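Local coordinates for protein UV damage endonuclease (Sulfolobus acidocaldarius, PDB 3TC3) that probably cuts DNA at ultraviolet lesions for excision repair, acting as a manganese-binding endonuclease built on a TIM barrel, at residues Ala37-Lys42 with Leu52-Ser57; Lys71-Phe76 with Val302-Asn307; Asn82-Ala87 with Val94-Lys99; Lys158-Val163 with Met249-Glu254; Ile194-Asp197 with Ser202-Asp205. All coordinates share one frame; numbering follows the deposited sequence.

Overall arrangement
The chain folds as an eight-stranded parallel TIM barrel. Contact 1 closes first along the chain; contact 2 then spans 3, 4 and 5, joining the end of helix 48-71 to the end of helix 293-305, near the C-terminus. Contacts 1 and 3 have centres 9 Å apart and touch through a probable hydrogen bond from Asn82 ND2 to Asp38 O, both in the loops after the first two strands. Contact 4 crosses the barrel interior, and contact 5 falls within the span it closes, its centre 10 Å away; their strands 158-162 and 192-195 are neighbours. Together they bring Asp251 and Glu195 to the manganese site, and their centres lie 24 to 32 Å from those of contacts 1 and 3.

Contact 1. Residues Ala37-Lys42 with Leu52-Ser57; sequences ADKTIK and LKVSSS
Val54 lays its methyl CG1 against the base of Lys39, 3.8 Å from Lys39 CB, and also close to the backbone carbonyl of that lysine. Its second methyl, CG2, meets Ile41 CG2 at 3.7 Å, the two branched side chains crossing at a slant. One valine on the helix thus lies against both Lys39 and Ile41 of the loop, while Thr40 between them turns the other way. Beyond the valine, the lysine chain bends at its last two torsions (chi3 -70°, chi4 -52°), which folds the ammonium back to the helix surface. There Lys39 NZ gives a hydrogen bond of 2.7 Å to Ser57 OG, one turn after Val54. Its direction is poor: Ser57 OG lies beside the end of the chain, 2.9 Å from Lys39 CE. The same nitrogen also bonds to Asn58 OD1 and to the carbonyl of Lys36, so three oxygens hold the ammonium. Ile41 also touches Val51 and the side chain of Arg50 on the same helix. With the Cys35-Cys61 disulfide joining the same two elements, this is the long loop between the first strand and first helix of the TIM barrel, folded down on helix 48-71.

Contact 2. Residues Lys71-Phe76 with Val302-Asn307; sequences KHEILF and VLKELN
Glu73 and Lys304 reach toward one another from the ends of two helices, and their side chains cross at about a right angle. The glutamate runs out extended beyond CG, whereas the lysine bends at chi3 (79°), a kink that brings its ammonium round to a single carboxylate oxygen. Lys304 NZ sits 2.5 Å from Glu73 OE2, a salt bridge that is also a hydrogen bond, and it uses the syn lone pair of that oxygen. The other oxygen, Glu73 OE1, is 3.8 Å from Lys304 NZ, so the grip is one-pronged. The methylenes behind the charge come along: Lys304 CD lies 3.5 Å from Glu73 OE2. This is a surface pair, and Lys304 also touches a crystal neighbour, which may influence its pose; the exact length of so short a bridge is doubtful.

Both partners belong to helix ends. Glu73, with positive phi, is the C-prime residue of the Schellman motif that closes helix 48-71, and Asn307, three residues after Lys304, plays that part for helix 293-305. Leu309 touches both Glu73 and Lys304. Beneath the bridge the apolar layer takes over: Ile74 packs on Ala296 and Val300 of helix 293-305 and on Tyr26, while Leu303 covers Met22 and Val24 of strand 22-27, so the helices following the first and last barrel strands lie side by side over the first strand.

Contact 3. Residues Asn82-Ala87 with Val94-Lys99; sequences NTIPLA and VNWKDK
A type II beta turn from Ile84 to Ala87 sets the side chains of those two residues toward the start of the short helix 96-99, with Ile84 CA and Trp96 CA 8.0 Å apart. The turn, with Leu86 at positive phi, belongs to the loop that follows strand 76-78, the second strand of the TIM barrel, and the short helix comes later in the same connection. The main packing is an isoleucine laid over an indole. Ile84 CG2 stands above the five-membered ring of Trp96, 3.8 Å from its centroid and only 14° off the ring normal, a clear CH-pi contact. Ile84 CG1 covers the same face farther along, 4.0 Å from Trp96 CD2, so both branches of the isoleucine ride on one side of the ring. The opposite face is met near its rim by Lys97 CG. Beyond this pair the ring also packs on Leu149 and Ser152 of helix 133-153; Ile84 in turn touches Ser55 and Phe92.

Asn95 caps the helix that carries the tryptophan. Its OD1 takes a long, weak bond from Asp98 N, and Asn95 ND2 gives a firmer one, 2.8 Å, to Asp98 OD2, which it reaches from above the carboxylate plane.

The indole nitrogen is satisfied through a water in the ring plane: the water accepts from Trp96 NE1 at 3.0 Å and donates to Ala87 O at 2.8 Å.

Contact 4. Residues Lys158-Val163 with Met249-Glu254; sequences KIQIHV and MIDYSE
This is a side-chain contact across the interior of the barrel, where Gln160 on strand 158-162 meets Asp251 on strand 249-252, with no backbone pairing between the two strands. Gln160 and Asp251 approach from opposite directions and put their flat ends almost in one plane, amide and carboxylate only 4° apart. Gln160 NE2 donates to Asp251 OD2 at 2.9 Å on its syn side, though the bond is bent (132° at the hydrogen). That same amide nitrogen also gives a hydrogen bond to Glu195 OE1.

In the eight-stranded TIM barrel these are the fourth and seventh strands, and Asp251 and Glu195 are both residues of the manganese site. Asp251 OD2 and Glu195 OE1 lie close together, as do Asp251 OD2 and Glu288 OE2, so the amide of Gln160 probably eases the crowding of negative charge and helps set the carboxylates in place as a second-shell donor. Arg78 makes a salt bridge to the other oxygen, Asp251 OD1.

Toward the start of both strands the contact turns apolar. Met249 stretches out beyond CG until its methyl, CE, lies 3.6 Å from Lys158 CG. The lysine chain bends at chi2 (-60°), carrying its ammonium away from the methionine while its inner methylenes stay beside it. Behind the sulfur, Met249 CG packs against the ring of Phe76 at CZ.

Contact 5. Residues Ile194-Asp197 with Ser202-Asp205; sequences IEND and SVKD. With MN (manganese (II) ion), chain C.
Asn196 rests its side chain on the first residues of helix 203-213, and with Ser202 and Val203 it accounts for most of what this contact buries. Its CB sits 3.7 Å from Ser202 C, over the peptide link into the helix, and its amide carbon CG comes to 3.5 Å from Val203 CG2. The asparagine and valine side chains lie alongside each other, pointing the same way, so the methyl covers the amide group rather than bonding to it. The polar end is served from outside: Asn196 OD1 accepts from Asp220 N, which ties it to the next strand and to a manganese ligand.

Ser202 contributes mainly through its backbone, because its hydroxyl is turned back to its own helix. It is the N-cap: Ser202 OG accepts from Asp205 N at 3.2 Å, and Ser202 N donates to Asp205 OD2 at 3.1 Å, the two reciprocal bonds of a capping box. Lys170 adds a salt bridge to the same Asp205 oxygen.

The contact lies in the beta-alpha-beta unit of strand 192-195, helix 203-213 and strand 217-220, at the loop between the end of the strand and the start of the helix in the TIM barrel. Just before Asn196 the chain sends Glu195 the other way, away from the helix. Its side chain leaves with CG opposite the backbone N (chi1 177°) and runs extended, placing Glu195 OE2 2.2 Å from the manganese ion, which Asp220 and Glu288 also bind. A water bound to the metal at 2.4 Å lies 2.8 Å from Glu195 OE1.

Contact 1. Residues Ala37-Lys42 with Leu52-Ser57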
# COMPACT_ATOMS: atom_id res chain seq x y z
N ALA A 37 -7.26 13.52 -4.34
CA ALA A 37 -7.81 12.20 -4.63
C ALA A 37 -8.19 11.42 -3.36
O ALA A 37 -8.65 10.25 -3.46
CB ALA A 37 -6.83 11.35 -5.52
N ASP A 38 -7.92 12.00 -2.17
CA ASP A 38 -7.99 11.29 -0.88
C ASP A 38 -8.97 11.96 0.11
O ASP A 38 -8.81 11.88 1.32
CB ASP A 38 -6.63 11.17 -0.26
CG ASP A 38 -6.04 12.55 0.15
OD1 ASP A 38 -6.53 13.59 -0.33
OD2 ASP A 38 -5.04 12.52 0.91
N LYS A 39 -10.00 12.57 -0.44
CA LYS A 39 -10.96 13.33 0.41
C LYS A 39 -11.89 12.29 1.07
O LYS A 39 -12.21 11.26 0.46
CB LYS A 39 -11.86 14.26 -0.43
CG LYS A 39 -11.07 15.19 -1.37
CD LYS A 39 -12.00 16.27 -2.04
CE LYS A 39 -12.94 15.64 -3.02
NZ LYS A 39 -12.28 14.77 -4.05
N THR A 40 -12.28 12.56 2.33
CA THR A 40 -13.23 11.63 2.96
C THR A 40 -14.28 12.50 3.62
O THR A 40 -14.22 13.72 3.54
CB THR A 40 -12.62 10.68 3.96
OG1 THR A 40 -13.60 9.67 4.26
CG2 THR A 40 -12.05 11.37 5.23
N ILE A 41 -15.28 11.82 4.13
CA ILE A 41 -16.38 12.53 4.79
C ILE A 41 -16.59 11.95 6.19
O ILE A 41 -16.25 10.78 6.50
CB ILE A 41 -17.64 12.40 3.93
CG1 ILE A 41 -18.20 10.99 3.95
CG2 ILE A 41 -17.40 13.05 2.53
CD1 ILE A 41 -19.64 10.96 3.45
N LYS A 42 -17.14 12.81 7.07
CA LYS A 42 -17.45 12.37 8.46
C LYS A 42 -18.64 11.44 8.48
O LYS A 42 -19.56 11.56 7.66
CB LYS A 42 -17.78 13.59 9.37
CG LYS A 42 -16.68 14.71 9.38
CD LYS A 42 -17.10 15.95 10.21
CE LYS A 42 -18.00 16.86 9.39
NZ LYS A 42 -18.05 18.28 9.88
N LEU A 52 -21.43 9.68 -3.42
CA LEU A 52 -21.22 9.68 -4.87
C LEU A 52 -20.46 10.93 -5.31
O LEU A 52 -19.59 10.84 -6.15
CB LEU A 52 -22.57 9.52 -5.63
CG LEU A 52 -23.15 8.14 -5.32
CD1 LEU A 52 -24.71 8.10 -5.61
CD2 LEU A 52 -22.38 7.00 -6.00
N LYS A 53 -20.76 12.08 -4.70
CA LYS A 53 -20.10 13.30 -5.04
C LYS A 53 -18.63 13.25 -4.68
O LYS A 53 -17.83 13.65 -5.49
CB LYS A 53 -20.75 14.47 -4.31
CG LYS A 53 -20.26 15.84 -4.68
CD LYS A 53 -21.28 16.82 -4.11
CE LYS A 53 -20.53 17.84 -3.26
NZ LYS A 53 -20.00 18.96 -4.10
N VAL A 54 -18.29 12.78 -3.49
CA VAL A 54 -16.87 12.81 -3.12
C VAL A 54 -16.14 11.64 -3.80
O VAL A 54 -15.03 11.83 -4.20
CB VAL A 54 -16.71 12.83 -1.59
CG1 VAL A 54 -15.22 12.74 -1.15
CG2 VAL A 54 -17.41 14.06 -1.01
N SER A 55 -16.80 10.48 -3.98
CA SER A 55 -16.18 9.41 -4.79
C SER A 55 -15.88 9.85 -6.22
O SER A 55 -14.78 9.63 -6.73
CB SER A 55 -17.05 8.16 -4.77
OG SER A 55 -17.33 7.68 -3.43
N SER A 56 -16.87 10.49 -6.89
CA SER A 56 -16.62 10.98 -8.21
C SER A 56 -15.46 11.97 -8.24
O SER A 56 -14.68 11.93 -9.20
CB SER A 56 -17.91 11.58 -8.82
OG SER A 56 -18.81 10.52 -9.03
N SER A 57 -15.38 12.90 -7.29
CA SER A 57 -14.33 13.89 -7.42
C SER A 57 -13.01 13.18 -7.12
O SER A 57 -12.00 13.48 -7.79
CB SER A 57 -14.44 15.11 -6.53
OG SER A 57 -14.78 14.84 -5.16

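Contact 2. Residues Lys71-Phe76 with Val302-Asn307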
# COMPACT_ATOMS: atom_id res chain seq x y z
N LYS A 71 3.27 10.62 -17.56
CA LYS A 71 4.10 11.64 -18.29
C LYS A 71 5.40 11.91 -17.52
O LYS A 71 6.47 12.18 -18.12
CB LYS A 71 3.31 12.90 -18.41
CG LYS A 71 2.19 12.77 -19.45
CD LYS A 71 1.51 14.11 -19.64
CE LYS A 71 0.17 13.96 -20.30
NZ LYS A 71 -0.06 15.04 -21.32
N HIS A 72 5.35 11.81 -16.16
CA HIS A 72 6.56 12.01 -15.32
C HIS A 72 7.31 10.71 -14.98
O HIS A 72 8.19 10.70 -14.16
CB HIS A 72 6.12 12.74 -14.04
CG HIS A 72 5.69 14.15 -14.34
ND1 HIS A 72 4.46 14.48 -14.78
CD2 HIS A 72 6.42 15.35 -14.33
CE1 HIS A 72 4.37 15.80 -15.00
NE2 HIS A 72 5.56 16.34 -14.77
N GLU A 73 6.99 9.62 -15.66
CA GLU A 73 7.75 8.35 -15.59
C GLU A 73 7.62 7.69 -14.19
O GLU A 73 8.56 7.06 -13.70
CB GLU A 73 9.22 8.52 -16.03
CG GLU A 73 9.27 9.26 -17.44
CD GLU A 73 10.71 9.44 -17.86
OE1 GLU A 73 11.29 8.47 -18.35
OE2 GLU A 73 11.25 10.54 -17.65
N ILE A 74 6.45 7.85 -13.61
CA ILE A 74 6.12 7.30 -12.26
C ILE A 74 5.05 6.20 -12.49
O ILE A 74 3.91 6.49 -12.83
CB ILE A 74 5.55 8.42 -11.37
CG1 ILE A 74 6.71 9.39 -11.03
CG2 ILE A 74 5.08 7.82 -10.03
CD1 ILE A 74 6.19 10.72 -10.52
N LEU A 75 5.47 4.94 -12.45
CA LEU A 75 4.64 3.82 -12.97
C LEU A 75 4.11 2.92 -11.84
O LEU A 75 3.56 1.86 -12.09
CB LEU A 75 5.39 2.98 -14.01
CG LEU A 75 5.76 3.68 -15.34
CD1 LEU A 75 6.24 2.68 -16.30
CD2 LEU A 75 4.68 4.50 -15.83
N PHE A 76 4.19 3.43 -10.61
CA PHE A 76 3.64 2.68 -9.42
C PHE A 76 2.82 3.75 -8.63
O PHE A 76 3.18 4.94 -8.56
CB PHE A 76 4.90 2.16 -8.62
CG PHE A 76 4.62 1.26 -7.41
CD1 PHE A 76 3.36 0.61 -7.19
CD2 PHE A 76 5.73 1.00 -6.55
CE1 PHE A 76 3.25 -0.26 -6.07
CE2 PHE A 76 5.62 0.17 -5.41
CZ PHE A 76 4.34 -0.50 -5.19
N VAL A 302 17.16 10.30 -10.26
CA VAL A 302 18.28 9.44 -9.85
C VAL A 302 18.27 8.16 -10.67
O VAL A 302 19.30 7.71 -11.18
CB VAL A 302 18.24 9.17 -8.31
CG1 VAL A 302 19.22 8.11 -7.91
CG2 VAL A 302 18.46 10.46 -7.52
N LEU A 303 17.10 7.53 -10.80
CA LEU A 303 17.05 6.22 -11.46
C LEU A 303 17.41 6.33 -12.94
O LEU A 303 18.00 5.39 -13.47
CB LEU A 303 15.70 5.49 -11.32
CG LEU A 303 15.43 5.14 -9.86
CD1 LEU A 303 14.04 4.63 -9.70
CD2 LEU A 303 16.35 4.07 -9.39
N LYS A 304 17.06 7.45 -13.57
CA LYS A 304 17.34 7.63 -15.00
C LYS A 304 18.86 7.74 -15.13
O LYS A 304 19.47 7.14 -16.03
CB LYS A 304 16.67 8.90 -15.54
CG LYS A 304 15.18 8.74 -15.84
CD LYS A 304 14.41 10.06 -16.12
CE LYS A 304 14.66 10.52 -17.53
NZ LYS A 304 13.60 11.45 -18.02
N GLU A 305 19.45 8.50 -14.22
CA GLU A 305 20.91 8.67 -14.23
C GLU A 305 21.65 7.37 -14.02
O GLU A 305 22.68 7.14 -14.65
CB GLU A 305 21.33 9.75 -13.28
CG GLU A 305 22.82 9.92 -13.26
CD GLU A 305 23.30 10.31 -11.90
OE1 GLU A 305 22.79 11.34 -11.43
OE2 GLU A 305 24.20 9.59 -11.34
N LEU A 306 21.09 6.49 -13.22
CA LEU A 306 21.69 5.20 -12.94
C LEU A 306 21.25 4.10 -13.93
O LEU A 306 21.56 2.93 -13.73
CB LEU A 306 21.38 4.79 -11.51
CG LEU A 306 21.95 5.62 -10.37
CD1 LEU A 306 21.31 5.10 -9.08
CD2 LEU A 306 23.52 5.60 -10.33
N ASN A 307 20.53 4.48 -14.99
CA ASN A 307 19.98 3.52 -15.98
C ASN A 307 19.20 2.39 -15.35
O ASN A 307 19.24 1.25 -15.79
CB ASN A 307 21.11 2.95 -16.85
CG ASN A 307 21.80 4.03 -17.58
OD1 ASN A 307 21.15 4.85 -18.21
ND2 ASN A 307 23.14 4.08 -17.49

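Contact 3. Residues Asn82-Ala87 with Val94-Lys99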
# COMPACT_ATOMS: atom_id res chain seq x y z
N ASN A 82 -9.33 6.28 1.03
CA ASN A 82 -10.54 7.17 1.12
C ASN A 82 -11.26 7.28 -0.18
O ASN A 82 -12.29 8.01 -0.27
CB ASN A 82 -10.07 8.58 1.57
CG ASN A 82 -9.60 8.63 2.92
OD1 ASN A 82 -9.93 7.79 3.76
ND2 ASN A 82 -8.88 9.75 3.25
N THR A 83 -10.83 6.58 -1.25
CA THR A 83 -11.38 6.79 -2.62
C THR A 83 -12.93 6.77 -2.56
O THR A 83 -13.54 7.72 -3.08
CB THR A 83 -10.88 5.72 -3.59
OG1 THR A 83 -9.47 6.00 -3.78
CG2 THR A 83 -11.57 5.81 -4.96
N ILE A 84 -13.48 5.71 -1.98
CA ILE A 84 -14.97 5.71 -1.75
C ILE A 84 -15.17 5.92 -0.21
O ILE A 84 -14.95 5.01 0.58
CB ILE A 84 -15.56 4.36 -2.08
CG1 ILE A 84 -15.14 3.90 -3.47
CG2 ILE A 84 -17.17 4.45 -1.89
CD1 ILE A 84 -15.61 4.83 -4.66
N PRO A 85 -15.50 7.14 0.24
CA PRO A 85 -15.55 7.38 1.67
C PRO A 85 -16.49 6.53 2.49
O PRO A 85 -17.64 6.44 2.04
CB PRO A 85 -15.97 8.86 1.74
CG PRO A 85 -15.51 9.45 0.52
CD PRO A 85 -15.82 8.35 -0.54
N LEU A 86 -16.04 6.00 3.65
CA LEU A 86 -16.90 5.21 4.54
C LEU A 86 -17.45 3.92 3.93
O LEU A 86 -18.36 3.29 4.49
CB LEU A 86 -18.09 6.06 5.11
CG LEU A 86 -17.63 7.28 5.90
CD1 LEU A 86 -18.91 8.16 6.07
CD2 LEU A 86 -17.03 6.76 7.24
N ALA A 87 -16.81 3.43 2.85
CA ALA A 87 -17.33 2.24 2.14
C ALA A 87 -17.53 0.99 2.96
O ALA A 87 -18.42 0.18 2.63
CB ALA A 87 -16.42 1.91 0.92
N VAL A 94 -24.27 2.17 -0.35
CA VAL A 94 -24.32 2.86 -1.62
C VAL A 94 -23.85 1.91 -2.72
O VAL A 94 -22.81 1.26 -2.60
CB VAL A 94 -23.42 4.09 -1.58
CG1 VAL A 94 -23.41 4.86 -2.93
CG2 VAL A 94 -23.78 5.06 -0.44
N ASN A 95 -24.59 1.84 -3.83
CA ASN A 95 -24.14 0.97 -4.91
C ASN A 95 -23.18 1.70 -5.84
O ASN A 95 -23.50 2.07 -6.98
CB ASN A 95 -25.35 0.44 -5.71
CG ASN A 95 -24.97 -0.62 -6.72
OD1 ASN A 95 -23.85 -1.13 -6.75
ND2 ASN A 95 -25.97 -1.03 -7.53
N TRP A 96 -21.98 1.95 -5.32
CA TRP A 96 -20.99 2.71 -6.10
C TRP A 96 -20.43 1.87 -7.21
O TRP A 96 -19.95 2.44 -8.23
CB TRP A 96 -19.87 3.25 -5.18
CG TRP A 96 -19.22 2.22 -4.30
CD1 TRP A 96 -19.61 1.82 -3.02
CD2 TRP A 96 -18.08 1.41 -4.64
NE1 TRP A 96 -18.76 0.86 -2.54
CE2 TRP A 96 -17.83 0.54 -3.51
CE3 TRP A 96 -17.22 1.35 -5.75
CZ2 TRP A 96 -16.75 -0.37 -3.50
CZ3 TRP A 96 -16.19 0.43 -5.76
CH2 TRP A 96 -15.96 -0.41 -4.67
N LYS A 97 -20.43 0.54 -7.08
CA LYS A 97 -19.82 -0.33 -8.12
C LYS A 97 -20.58 -0.17 -9.41
O LYS A 97 -19.98 -0.07 -10.49
CB LYS A 97 -19.86 -1.79 -7.75
CG LYS A 97 -19.06 -2.15 -6.57
CD LYS A 97 -19.56 -3.48 -6.01
CE LYS A 97 -18.83 -3.88 -4.73
NZ LYS A 97 -19.16 -5.31 -4.31
N ASP A 98 -21.92 -0.12 -9.32
CA ASP A 98 -22.71 0.21 -10.50
C ASP A 98 -22.74 1.63 -10.89
O ASP A 98 -22.54 1.97 -12.08
CB ASP A 98 -24.18 -0.23 -10.29
CG ASP A 98 -24.33 -1.72 -10.36
OD1 ASP A 98 -23.35 -2.41 -10.71
OD2 ASP A 98 -25.44 -2.21 -10.05
N LYS A 99 -23.01 2.52 -9.94
CA LYS A 99 -23.19 3.91 -10.28
C LYS A 99 -21.96 4.60 -10.90
O LYS A 99 -22.08 5.50 -11.72
CB LYS A 99 -23.76 4.71 -9.10
CG LYS A 99 -25.22 4.25 -8.71
CD LYS A 99 -25.75 4.99 -7.46
CE LYS A 99 -27.31 4.97 -7.36
NZ LYS A 99 -27.88 3.58 -7.25
O HOH W 1 -18.98 -0.61 0.03

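Contact 4. Residues Lys158-Val163 with Met249-Glu254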
# COMPACT_ATOMS: atom_id res chain seq x y z
N LYS A 158 -2.18 -5.05 -5.23
CA LYS A 158 -1.94 -5.65 -3.89
C LYS A 158 -2.57 -4.83 -2.79
O LYS A 158 -2.52 -3.60 -2.83
CB LYS A 158 -0.44 -5.80 -3.63
CG LYS A 158 0.28 -6.78 -4.66
CD LYS A 158 -0.26 -8.15 -4.63
CE LYS A 158 0.63 -9.08 -5.53
NZ LYS A 158 -0.12 -10.33 -5.65
N ILE A 159 -2.96 -5.52 -1.72
CA ILE A 159 -3.50 -4.86 -0.51
C ILE A 159 -2.55 -5.23 0.55
O ILE A 159 -2.43 -6.42 0.92
CB ILE A 159 -4.96 -5.41 -0.17
CG1 ILE A 159 -5.90 -5.12 -1.34
CG2 ILE A 159 -5.40 -4.75 1.12
CD1 ILE A 159 -7.25 -5.97 -1.18
N GLN A 160 -1.84 -4.22 1.08
CA GLN A 160 -0.75 -4.49 2.05
C GLN A 160 -1.28 -4.17 3.45
O GLN A 160 -1.87 -3.06 3.77
CB GLN A 160 0.48 -3.61 1.71
CG GLN A 160 0.32 -2.21 1.84
CD GLN A 160 1.61 -1.56 1.27
OE1 GLN A 160 1.63 -1.30 0.05
NE2 GLN A 160 2.71 -1.45 2.09
N ILE A 161 -0.95 -5.10 4.35
CA ILE A 161 -1.26 -4.87 5.76
C ILE A 161 -0.11 -5.26 6.71
O ILE A 161 0.77 -5.94 6.26
CB ILE A 161 -2.51 -5.65 6.24
CG1 ILE A 161 -2.27 -7.15 6.06
CG2 ILE A 161 -3.74 -5.14 5.44
CD1 ILE A 161 -3.48 -8.05 6.74
N HIS A 162 -0.11 -4.69 7.93
CA HIS A 162 0.78 -5.21 8.97
C HIS A 162 0.17 -6.45 9.56
O HIS A 162 -1.02 -6.82 9.38
CB HIS A 162 0.93 -4.13 10.02
CG HIS A 162 1.78 -3.01 9.56
ND1 HIS A 162 1.40 -1.73 9.65
CD2 HIS A 162 3.04 -3.01 8.98
CE1 HIS A 162 2.41 -0.93 9.19
NE2 HIS A 162 3.41 -1.72 8.78
N VAL A 163 0.99 -7.20 10.32
CA VAL A 163 0.51 -8.42 10.93
C VAL A 163 -0.62 -8.10 11.93
O VAL A 163 -1.59 -8.87 12.08
CB VAL A 163 1.68 -9.25 11.55
CG1 VAL A 163 1.10 -10.40 12.24
CG2 VAL A 163 2.55 -9.73 10.43
N MET A 249 7.42 -5.58 -4.38
CA MET A 249 7.28 -4.19 -3.98
C MET A 249 8.04 -3.96 -2.77
O MET A 249 8.05 -4.81 -1.88
CB MET A 249 5.85 -3.89 -3.69
CG MET A 249 4.87 -4.11 -4.84
SD MET A 249 3.12 -3.86 -4.31
CE MET A 249 2.29 -4.08 -5.82
N ILE A 250 8.70 -2.79 -2.66
CA ILE A 250 9.33 -2.39 -1.41
C ILE A 250 8.81 -1.01 -1.00
O ILE A 250 8.44 -0.18 -1.86
CB ILE A 250 10.84 -2.39 -1.40
CG1 ILE A 250 11.43 -1.46 -2.37
CG2 ILE A 250 11.39 -3.81 -1.82
CD1 ILE A 250 12.99 -1.59 -2.43
N ASP A 251 8.76 -0.76 0.29
CA ASP A 251 8.41 0.58 0.84
C ASP A 251 9.66 1.30 1.28
O ASP A 251 10.42 0.77 2.14
CB ASP A 251 7.49 0.49 2.04
CG ASP A 251 6.03 0.13 1.69
OD1 ASP A 251 5.57 0.32 0.59
OD2 ASP A 251 5.31 -0.25 2.62
N TYR A 252 9.96 2.44 0.65
CA TYR A 252 11.17 3.18 0.96
C TYR A 252 10.81 4.39 1.82
O TYR A 252 10.00 5.24 1.43
CB TYR A 252 11.90 3.65 -0.33
CG TYR A 252 13.11 4.51 0.04
CD1 TYR A 252 13.01 5.94 0.20
CD2 TYR A 252 14.37 3.93 0.21
CE1 TYR A 252 14.11 6.71 0.53
CE2 TYR A 252 15.46 4.66 0.45
CZ TYR A 252 15.36 6.06 0.69
OH TYR A 252 16.50 6.74 0.99
N SER A 253 11.47 4.50 2.94
CA SER A 253 11.40 5.73 3.75
C SER A 253 12.69 6.01 4.42
O SER A 253 13.64 5.26 4.26
CB SER A 253 10.26 5.67 4.80
OG SER A 253 9.99 7.04 5.16
N GLU A 254 12.73 7.18 5.08
CA GLU A 254 13.91 7.56 5.84
C GLU A 254 13.45 8.19 7.14
O GLU A 254 12.32 8.66 7.24
CB GLU A 254 14.76 8.62 5.11
CG GLU A 254 15.30 8.16 3.73
CD GLU A 254 16.02 9.25 3.08
OE1 GLU A 254 16.56 10.15 3.78
OE2 GLU A 254 16.09 9.23 1.86

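Contact 5. Residues Ile194-Asp197 with Ser202-Asp205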
# COMPACT_ATOMS: atom_id res chain seq x y z
N ILE A 194 1.98 -8.72 3.21
CA ILE A 194 2.21 -8.25 4.58
C ILE A 194 3.54 -7.50 4.63
O ILE A 194 4.47 -7.83 3.95
CB ILE A 194 2.22 -9.42 5.62
CG1 ILE A 194 3.22 -10.47 5.24
CG2 ILE A 194 0.79 -10.00 5.84
CD1 ILE A 194 3.39 -11.60 6.37
N GLU A 195 3.65 -6.56 5.53
CA GLU A 195 4.85 -5.75 5.63
C GLU A 195 5.36 -5.80 7.08
O GLU A 195 4.61 -5.92 8.09
CB GLU A 195 4.38 -4.31 5.38
CG GLU A 195 5.43 -3.19 5.49
CD GLU A 195 4.80 -1.79 5.55
OE1 GLU A 195 3.66 -1.60 5.13
OE2 GLU A 195 5.49 -0.86 5.99
N ASN A 196 6.67 -5.72 7.21
CA ASN A 196 7.27 -5.68 8.50
C ASN A 196 6.99 -4.32 9.16
O ASN A 196 6.95 -3.29 8.45
CB ASN A 196 8.78 -5.99 8.39
CG ASN A 196 9.55 -5.01 7.48
OD1 ASN A 196 9.19 -4.91 6.32
ND2 ASN A 196 10.53 -4.27 8.04
N ASP A 197 6.86 -4.35 10.47
CA ASP A 197 6.74 -3.06 11.21
C ASP A 197 7.93 -2.74 12.08
O ASP A 197 8.82 -3.59 12.23
CB ASP A 197 5.36 -3.03 11.90
CG ASP A 197 5.30 -3.97 13.09
OD1 ASP A 197 5.81 -3.58 14.19
OD2 ASP A 197 4.76 -5.10 13.02
N SER A 202 8.94 -8.39 12.66
CA SER A 202 10.10 -8.15 11.84
C SER A 202 9.99 -8.83 10.48
O SER A 202 9.02 -9.59 10.27
CB SER A 202 11.34 -8.75 12.58
OG SER A 202 11.18 -10.20 12.64
N VAL A 203 10.93 -8.61 9.61
CA VAL A 203 11.04 -9.39 8.37
C VAL A 203 11.02 -10.90 8.65
O VAL A 203 10.30 -11.67 7.98
CB VAL A 203 12.24 -8.96 7.57
CG1 VAL A 203 12.41 -9.86 6.32
CG2 VAL A 203 11.99 -7.51 7.09
N LYS A 204 11.82 -11.35 9.62
CA LYS A 204 11.85 -12.76 9.98
C LYS A 204 10.45 -13.29 10.28
O LYS A 204 10.04 -14.41 9.84
CB LYS A 204 12.75 -12.96 11.22
CG LYS A 204 12.85 -14.43 11.69
CD LYS A 204 13.91 -14.44 12.80
CE LYS A 204 13.83 -15.75 13.51
NZ LYS A 204 14.59 -15.80 14.77
N ASP A 205 9.68 -12.51 11.04
CA ASP A 205 8.32 -12.95 11.43
C ASP A 205 7.40 -13.03 10.21
O ASP A 205 6.65 -13.97 10.01
CB ASP A 205 7.76 -11.94 12.42
CG ASP A 205 8.42 -12.01 13.78
OD1 ASP A 205 8.78 -13.10 14.28
OD2 ASP A 205 8.62 -10.94 14.34
MN MN C . 5.99 1.06 4.99
O HOH W 2 3.61 1.22 4.98